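PDB 5U7F: dihydroneopterin triphosphate diphosphatase from Escherichia coli O157:H7, which probably hydrolyses dihydroneopterin triphosphate to dihydroneopterin monophosphate and pyrophosphate, a step of folate biosynthesis, and can also cleave nucleoside triphosphates with a preference for dATP. Local coordinates for residues A[5-10]-A[88-93]; A[80-85]-A[95-100]. One frame throughout, in Å; residues are numbered along the deposited sequence.

Interaction 1: residues A[5-10]-A[88-93]; sequences VYKRPV and RHRYAP. With SO4 (sulfate ion), chain C.
Y6 lays its ring against the backbone of A92: CA of A92 sits 3.7 Å from the centroid of the Y6 ring, only 8° off the normal, a CH-pi contact over the middle of the face. CD of P93 meets the hydroxyl end of the same ring. One residue on, the roles reverse, and CB of K7 stands 3.6 Å above the plane of the Y91 ring, offset toward its rim. One backbone bond, K7 N to R90 O at 2.9 Å, joins the segments; the guanidinium of R90 adds a second, NH2 to V5 O at 2.6 Å, with V5 O almost in the guanidinium plane. Bends at chi2 and chi3 (-59° and -33°) fold R90 back to that carbonyl, with CG of K7 over one guanidinium face. Water 1 links K7 O to A92 N, and water 2 links R8 O to Y91 OH. Further out, R88 NH1 bonds A92 O at 3.0 Å and also V95 O, joining the start of the turn to the chain just beyond it. The K7 ammonium lies doubtfully close to a sulfate that S42 N binds, and near R29 and a cobalt ion, consistent with a substrate-binding role, as in related enzymes, at the Nudix active site.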
# COMPACT_ATOMS: atom_id res chain seq x y z
N VAL A 5 -16.53 -10.02 7.64
CA VAL A 5 -16.09 -9.58 8.97
C VAL A 5 -15.59 -8.13 8.92
O VAL A 5 -15.30 -7.60 7.84
CB VAL A 5 -14.98 -10.50 9.52
CG1 VAL A 5 -13.64 -10.22 8.78
CG2 VAL A 5 -14.83 -10.34 11.02
N TYR A 6 -15.45 -7.50 10.08
CA TYR A 6 -14.96 -6.12 10.12
C TYR A 6 -13.46 -5.98 9.89
O TYR A 6 -12.63 -6.66 10.51
CB TYR A 6 -15.33 -5.50 11.46
CG TYR A 6 -16.82 -5.40 11.65
CD1 TYR A 6 -17.65 -5.09 10.58
CD2 TYR A 6 -17.41 -5.63 12.88
CE1 TYR A 6 -19.01 -4.99 10.73
CE2 TYR A 6 -18.78 -5.53 13.05
CZ TYR A 6 -19.58 -5.22 11.97
OH TYR A 6 -20.95 -5.11 12.11
N LYS A 7 -13.11 -5.08 8.98
CA LYS A 7 -11.75 -4.65 8.79
C LYS A 7 -11.26 -3.89 10.05
O LYS A 7 -12.05 -3.22 10.72
CB LYS A 7 -11.64 -3.73 7.57
CG LYS A 7 -11.60 -4.40 6.22
CD LYS A 7 -11.06 -3.43 5.16
CE LYS A 7 -10.53 -4.18 3.94
NZ LYS A 7 -9.30 -3.55 3.37
N ARG A 8 -9.98 -3.98 10.37
CA ARG A 8 -9.46 -3.23 11.53
C ARG A 8 -9.04 -1.82 11.07
O ARG A 8 -8.46 -1.68 10.00
CB ARG A 8 -8.28 -3.95 12.17
CG ARG A 8 -8.58 -5.37 12.68
CD ARG A 8 -8.05 -5.61 14.12
NE ARG A 8 -6.69 -5.14 14.31
CZ ARG A 8 -6.32 -3.99 14.90
NH1 ARG A 8 -7.22 -3.15 15.42
NH2 ARG A 8 -5.02 -3.68 14.97
N PRO A 9 -9.30 -0.79 11.89
CA PRO A 9 -8.94 0.59 11.49
C PRO A 9 -7.49 0.98 11.84
O PRO A 9 -7.21 2.12 12.17
CB PRO A 9 -9.93 1.42 12.27
CG PRO A 9 -10.16 0.64 13.51
CD PRO A 9 -10.10 -0.79 13.12
N VAL A 10 -6.60 -0.00 11.77
CA VAL A 10 -5.16 0.17 11.90
C VAL A 10 -4.57 -0.56 10.70
O VAL A 10 -4.81 -1.75 10.51
CB VAL A 10 -4.63 -0.39 13.23
CG1 VAL A 10 -3.09 -0.34 13.28
CG2 VAL A 10 -5.20 0.36 14.41
N ARG A 88 -16.88 2.36 4.11
CA ARG A 88 -16.89 2.35 5.57
C ARG A 88 -17.69 1.17 6.11
O ARG A 88 -17.38 0.66 7.20
CB ARG A 88 -17.45 3.67 6.10
CG ARG A 88 -17.23 3.90 7.60
CD ARG A 88 -18.50 4.25 8.31
NE ARG A 88 -19.39 3.10 8.41
CZ ARG A 88 -19.27 2.12 9.31
NH1 ARG A 88 -18.28 2.13 10.21
NH2 ARG A 88 -20.14 1.12 9.31
N HIS A 89 -18.69 0.74 5.34
CA HIS A 89 -19.56 -0.39 5.70
C HIS A 89 -18.73 -1.61 6.18
O HIS A 89 -19.21 -2.41 6.97
CB HIS A 89 -20.46 -0.78 4.48
CG HIS A 89 -19.68 -1.23 3.29
ND1 HIS A 89 -19.44 -0.41 2.21
CD2 HIS A 89 -19.04 -2.39 3.03
CE1 HIS A 89 -18.68 -1.05 1.34
NE2 HIS A 89 -18.43 -2.25 1.81
N ARG A 90 -17.50 -1.72 5.68
CA ARG A 90 -16.58 -2.81 6.01
C ARG A 90 -16.01 -2.71 7.43
O ARG A 90 -15.29 -3.61 7.86
CB ARG A 90 -15.39 -2.85 5.04
CG ARG A 90 -15.64 -3.33 3.63
CD ARG A 90 -16.19 -4.76 3.54
NE ARG A 90 -15.70 -5.66 4.58
CZ ARG A 90 -14.58 -6.37 4.52
NH1 ARG A 90 -13.77 -6.28 3.47
NH2 ARG A 90 -14.26 -7.17 5.53
N TYR A 91 -16.24 -1.58 8.10
CA TYR A 91 -15.72 -1.39 9.47
C TYR A 91 -16.83 -1.40 10.52
O TYR A 91 -17.99 -1.13 10.23
CB TYR A 91 -14.95 -0.08 9.58
CG TYR A 91 -13.74 -0.04 8.68
CD1 TYR A 91 -13.87 0.25 7.32
CD2 TYR A 91 -12.47 -0.28 9.17
CE1 TYR A 91 -12.77 0.31 6.48
CE2 TYR A 91 -11.37 -0.22 8.34
CZ TYR A 91 -11.52 0.07 7.00
OH TYR A 91 -10.41 0.12 6.17
N ALA A 92 -16.43 -1.68 11.75
CA ALA A 92 -17.40 -1.80 12.83
C ALA A 92 -18.22 -0.53 13.00
O ALA A 92 -17.77 0.57 12.67
CB ALA A 92 -16.68 -2.14 14.13
N PRO A 93 -19.44 -0.67 13.54
CA PRO A 93 -20.30 0.50 13.69
C PRO A 93 -19.62 1.63 14.47
O PRO A 93 -19.00 1.40 15.52
CB PRO A 93 -21.52 -0.06 14.45
CG PRO A 93 -21.58 -1.48 14.01
CD PRO A 93 -20.15 -1.93 13.87
S SO4 C . -6.64 -5.43 3.22
O1 SO4 C . -7.01 -4.01 3.38
O2 SO4 C . -7.83 -6.16 2.76
O3 SO4 C . -5.53 -5.55 2.26
O4 SO4 C . -6.23 -5.98 4.51
O HOH W 1 -13.57 -2.19 12.51
O HOH W 2 -7.95 -0.70 7.15

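Interaction 2: residues A[80-85]-A[95-100]; sequences EFEIFS and VTRNTE. With SO4 (sulfate ion), chain B.
The R97 guanidinium has the carbonyl carbon of F81 3.6 Å above its centre, while its edge faces E80, E82 and a sulfate oxygen; the F81 ring has N98 CB and O over one face and the E100 carboxylate at its edge. These groups decorate an antiparallel beta pairing at one margin of the Nudix sheet, where strand 72-82 is outermost. F81 and N98 form the hydrogen-bonded pair, with F81 N to N98 O at 2.9 Å and N98 N to F81 O at 2.8 Å; E80-T99 and E82-R97 are the non-hydrogen-bonded pairs. I83 N continues the pattern to T96 O. On the face carrying E80, E82 and R97, a salt-bridge network forms: R97 NE meets OE2 of E80 at 2.8 Å, nearly straight (169°), and R97 NH1 meets the anti lone pair of E82 OE1 at 3.2 Å. With CG anti to the backbone N (chi1 -177°) and the chain extended beyond it, E80 carries its carboxylate across to the arginine, the two planes 67° apart. F81 and N98 project from the other face side by side; N98 ND2 bonds S11, and E100 OE1 bonds S137 and W102. F81 to F84 are predicted to bind substrate. The sulfate, also held by W136 NE1, takes bonds from both segments: R97 NH1 approaches its O2 at 2.9 Å, and the backbone N of E82 approaches its O3 at 3.2 Å.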
# COMPACT_ATOMS: atom_id res chain seq x y z
N GLU A 80 -3.60 9.67 9.97
CA GLU A 80 -4.98 9.25 10.24
C GLU A 80 -5.90 9.94 9.25
O GLU A 80 -5.75 11.13 8.98
CB GLU A 80 -5.36 9.58 11.68
CG GLU A 80 -6.76 9.10 12.04
CD GLU A 80 -7.24 9.63 13.38
OE1 GLU A 80 -6.62 9.30 14.42
OE2 GLU A 80 -8.25 10.38 13.41
N PHE A 81 -6.82 9.20 8.66
CA PHE A 81 -7.69 9.78 7.67
C PHE A 81 -9.09 9.22 7.80
O PHE A 81 -9.31 8.18 8.44
CB PHE A 81 -7.14 9.57 6.25
CG PHE A 81 -6.87 8.14 5.88
CD1 PHE A 81 -7.87 7.30 5.44
CD2 PHE A 81 -5.56 7.67 5.91
CE1 PHE A 81 -7.57 5.99 5.08
CE2 PHE A 81 -5.29 6.39 5.55
CZ PHE A 81 -6.27 5.56 5.13
N GLU A 82 -10.02 9.94 7.18
CA GLU A 82 -11.41 9.54 7.14
C GLU A 82 -11.57 8.42 6.12
O GLU A 82 -11.10 8.51 4.98
CB GLU A 82 -12.29 10.73 6.79
CG GLU A 82 -13.80 10.42 6.73
CD GLU A 82 -14.48 10.36 8.11
OE1 GLU A 82 -13.89 10.85 9.10
OE2 GLU A 82 -15.63 9.81 8.18
N ILE A 83 -12.22 7.36 6.56
CA ILE A 83 -12.57 6.24 5.70
C ILE A 83 -13.57 6.73 4.64
O ILE A 83 -14.55 7.38 4.97
CB ILE A 83 -13.15 5.07 6.53
CG1 ILE A 83 -12.09 4.62 7.53
CG2 ILE A 83 -13.57 3.88 5.64
CD1 ILE A 83 -12.49 3.56 8.53
N PHE A 84 -13.27 6.43 3.38
CA PHE A 84 -14.21 6.74 2.31
C PHE A 84 -15.61 6.22 2.64
O PHE A 84 -15.78 5.06 3.02
CB PHE A 84 -13.76 6.15 0.97
CG PHE A 84 -12.62 6.87 0.32
CD1 PHE A 84 -12.59 8.25 0.27
CD2 PHE A 84 -11.61 6.16 -0.30
CE1 PHE A 84 -11.55 8.92 -0.36
CE2 PHE A 84 -10.57 6.82 -0.93
CZ PHE A 84 -10.54 8.20 -0.96
N SER A 85 -16.58 7.09 2.47
CA SER A 85 -17.96 6.82 2.83
C SER A 85 -18.47 5.52 2.26
O SER A 85 -19.13 4.77 2.95
CB SER A 85 -18.85 7.95 2.36
OG SER A 85 -18.70 9.08 3.21
N VAL A 95 -17.08 3.36 13.46
CA VAL A 95 -15.68 3.52 13.02
C VAL A 95 -15.64 4.32 11.72
O VAL A 95 -16.19 3.90 10.72
CB VAL A 95 -14.99 2.16 12.80
CG1 VAL A 95 -13.63 2.37 12.15
CG2 VAL A 95 -14.80 1.43 14.12
N THR A 96 -15.01 5.48 11.77
CA THR A 96 -14.88 6.38 10.61
C THR A 96 -13.44 6.85 10.30
O THR A 96 -13.19 7.49 9.26
CB THR A 96 -15.75 7.62 10.86
OG1 THR A 96 -15.28 8.31 12.02
CG2 THR A 96 -17.21 7.24 11.08
N ARG A 97 -12.51 6.57 11.20
CA ARG A 97 -11.10 7.01 11.09
C ARG A 97 -10.19 5.81 10.94
O ARG A 97 -10.37 4.83 11.65
CB ARG A 97 -10.66 7.82 12.33
CG ARG A 97 -11.60 8.96 12.76
CD ARG A 97 -11.64 10.08 11.75
NE ARG A 97 -10.30 10.69 11.58
CZ ARG A 97 -9.98 11.52 10.60
NH1 ARG A 97 -10.88 11.87 9.70
NH2 ARG A 97 -8.76 12.02 10.53
N ASN A 98 -9.19 5.91 10.06
CA ASN A 98 -8.20 4.85 9.88
C ASN A 98 -6.83 5.41 10.12
O ASN A 98 -6.53 6.52 9.68
CB ASN A 98 -8.26 4.23 8.48
CG ASN A 98 -7.24 3.09 8.34
OD1 ASN A 98 -7.52 1.93 8.62
ND2 ASN A 98 -6.02 3.44 7.97
N THR A 99 -6.02 4.67 10.86
CA THR A 99 -4.65 5.08 11.14
C THR A 99 -3.70 4.18 10.32
O THR A 99 -3.75 2.96 10.40
CB THR A 99 -4.33 4.96 12.63
OG1 THR A 99 -5.24 5.78 13.39
CG2 THR A 99 -2.93 5.43 12.88
N GLU A 100 -2.81 4.81 9.58
CA GLU A 100 -2.00 4.13 8.57
C GLU A 100 -0.52 4.40 8.79
O GLU A 100 -0.12 5.56 8.84
CB GLU A 100 -2.38 4.64 7.19
CG GLU A 100 -1.60 4.07 6.02
CD GLU A 100 -2.03 4.73 4.69
OE1 GLU A 100 -1.64 5.89 4.41
OE2 GLU A 100 -2.80 4.08 3.93
S SO4 B . -9.21 13.66 6.27
O1 SO4 B . -10.34 14.51 5.90
O2 SO4 B . -9.36 13.26 7.67
O3 SO4 B . -9.23 12.47 5.42
O4 SO4 B . -7.97 14.39 6.09
O HOH W 3 -4.31 7.68 15.38
O HOH W 4 -15.09 11.02 11.40

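The segments alternate along the chain: 5-10 precedes 80-85, then 88-93, then 95-100, so the connection between strands 72-82 and 97-107 contributes to both contacts. Their centres lie about 10 Å apart, on the same side of the chain's centre. Interaction 2 belongs to the sheet margin itself; interaction 1 joins the loop leading into strand 10-18 to the turn of that connection. Strand 97-107 lies between 72-82 and 10-18, and the contacts meet at the start of that strand, where P9 O lies 3.1 Å from T99 N, a probable hydrogen bond. Their closeness places K7, which probably binds substrate as in related enzymes, in the same part of the Nudix domain as F81 to F84, predicted to do so.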